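PDB 4QPV: uncharacterized protein, which is of unknown function but belongs to the DUF1672 family and has a unique fold with a kinked-helix-beta-beta-beta repeat. Local coordinates for residues 88-92 / 128-132. Sequence-based numbering, arbitrary orientation.
Sequences HDIVF and GFEYR
Ile90 lays its CD1 methyl over one face of the Phe129 ring, 4.0 Å from the ring centroid in a CH-pi contact, while its CG2 rests 3.8 Å from Phe129 CD1. Although Phe129 leaves the helix away from the strand, with CG beside the backbone N (chi1 -78°) the ring swings back to meet the isoleucine. Next to this pair the backbones approach closely at Gly128, which has no side chain to hold them apart; its CA lies 3.1 Å from Val91 O in a CA-H...O contact, and that carbonyl is buried without a conventional hydrogen-bond partner. Gly128 CA also meets the edge of the Phe92 ring. Val91 and Tyr131 run side by side, with Val91 CG2 3.7 Å from Tyr131 CE2, and Asp89 O approaches the edge of the same ring. Arg132, its CG anti to the backbone N (chi1 -180°) and its chain extended on to NE, passes along Asp89 and turns one guanidinium face to His88 O, too poorly angled for a hydrogen bond. Instead, NE forms a salt bridge with Asp199, and NH1 and NH2 donate to Ile195 O and Glu197 O. The contact thus seats the start of strand 90-98, an outer strand of the three-stranded antiparallel sheet, against the C-terminal part of helix 116-133, with helix 199-212 packing on Phe129 and helix 135-147 holding Tyr131 OH through Asp139.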
# COMPACT_ATOMS: atom_id res chain seq x y z
N HIS A 88 -12.61 10.99 1.94
CA HIS A 88 -13.74 10.73 1.02
C HIS A 88 -13.67 9.25 0.53
O HIS A 88 -13.87 8.96 -0.65
CB HIS A 88 -13.75 11.73 -0.16
CG HIS A 88 -14.08 13.14 0.22
ND1 HIS A 88 -13.17 13.96 0.85
CD2 HIS A 88 -15.22 13.85 -0.01
CE1 HIS A 88 -13.78 15.13 1.01
NE2 HIS A 88 -15.01 15.11 0.50
N ASP A 89 -13.36 8.33 1.47
CA ASP A 89 -13.19 6.88 1.29
C ASP A 89 -12.04 6.51 0.34
O ASP A 89 -11.95 5.35 -0.05
CB ASP A 89 -14.49 6.19 0.85
CG ASP A 89 -15.47 5.99 1.99
OD1 ASP A 89 -15.01 5.91 3.16
OD2 ASP A 89 -16.69 5.89 1.72
N ILE A 90 -11.15 7.49 -0.00
CA ILE A 90 -9.92 7.19 -0.76
C ILE A 90 -8.89 6.81 0.31
O ILE A 90 -8.52 7.65 1.14
CB ILE A 90 -9.48 8.36 -1.68
CG1 ILE A 90 -10.57 8.61 -2.79
CG2 ILE A 90 -8.07 8.13 -2.27
CD1 ILE A 90 -10.56 9.95 -3.34
N VAL A 91 -8.47 5.53 0.33
CA VAL A 91 -7.58 5.01 1.37
C VAL A 91 -6.30 4.43 0.77
O VAL A 91 -6.35 3.54 -0.07
CB VAL A 91 -8.30 3.95 2.26
CG1 VAL A 91 -7.37 3.43 3.38
CG2 VAL A 91 -9.62 4.50 2.83
N PHE A 92 -5.15 4.94 1.24
CA PHE A 92 -3.84 4.42 0.81
C PHE A 92 -2.76 4.88 1.76
O PHE A 92 -2.97 5.79 2.58
CB PHE A 92 -3.47 4.90 -0.64
CG PHE A 92 -3.32 6.40 -0.83
CD1 PHE A 92 -2.13 7.04 -0.50
CD2 PHE A 92 -4.39 7.18 -1.26
CE1 PHE A 92 -2.00 8.44 -0.62
CE2 PHE A 92 -4.25 8.57 -1.44
CZ PHE A 92 -3.06 9.19 -1.12
N GLY A 128 -5.87 3.94 -3.99
CA GLY A 128 -6.85 4.42 -3.02
C GLY A 128 -8.20 4.70 -3.68
O GLY A 128 -9.25 4.49 -3.08
N PHE A 129 -8.17 5.14 -4.96
CA PHE A 129 -9.38 5.38 -5.75
C PHE A 129 -10.02 4.05 -6.13
O PHE A 129 -11.24 3.91 -6.09
CB PHE A 129 -9.05 6.19 -7.01
CG PHE A 129 -8.85 7.68 -6.84
CD1 PHE A 129 -7.78 8.18 -6.08
CD2 PHE A 129 -9.68 8.59 -7.48
CE1 PHE A 129 -7.58 9.56 -5.95
CE2 PHE A 129 -9.48 9.97 -7.34
CZ PHE A 129 -8.42 10.44 -6.60
N GLU A 130 -9.17 3.05 -6.45
CA GLU A 130 -9.60 1.69 -6.78
C GLU A 130 -10.24 1.05 -5.56
O GLU A 130 -11.26 0.38 -5.70
CB GLU A 130 -8.44 0.83 -7.32
CG GLU A 130 -7.98 1.21 -8.72
CD GLU A 130 -8.96 1.08 -9.88
OE1 GLU A 130 -10.10 0.60 -9.67
OE2 GLU A 130 -8.56 1.43 -11.01
N TYR A 131 -9.68 1.32 -4.35
CA TYR A 131 -10.27 0.83 -3.11
C TYR A 131 -11.68 1.36 -2.97
O TYR A 131 -12.61 0.58 -2.77
CB TYR A 131 -9.43 1.20 -1.89
CG TYR A 131 -10.15 0.91 -0.60
CD1 TYR A 131 -10.37 -0.40 -0.17
CD2 TYR A 131 -10.71 1.94 0.16
CE1 TYR A 131 -11.07 -0.68 1.01
CE2 TYR A 131 -11.40 1.68 1.34
CZ TYR A 131 -11.57 0.37 1.77
OH TYR A 131 -12.24 0.12 2.93
N ARG A 132 -11.86 2.69 -3.06
CA ARG A 132 -13.18 3.31 -2.95
C ARG A 132 -14.15 2.73 -3.98
O ARG A 132 -15.27 2.36 -3.61
CB ARG A 132 -13.09 4.83 -3.10
CG ARG A 132 -14.45 5.49 -2.98
CD ARG A 132 -14.34 6.99 -3.13
NE ARG A 132 -15.67 7.58 -3.07
CZ ARG A 132 -15.92 8.87 -3.27
NH1 ARG A 132 -14.93 9.72 -3.52
NH2 ARG A 132 -17.17 9.32 -3.22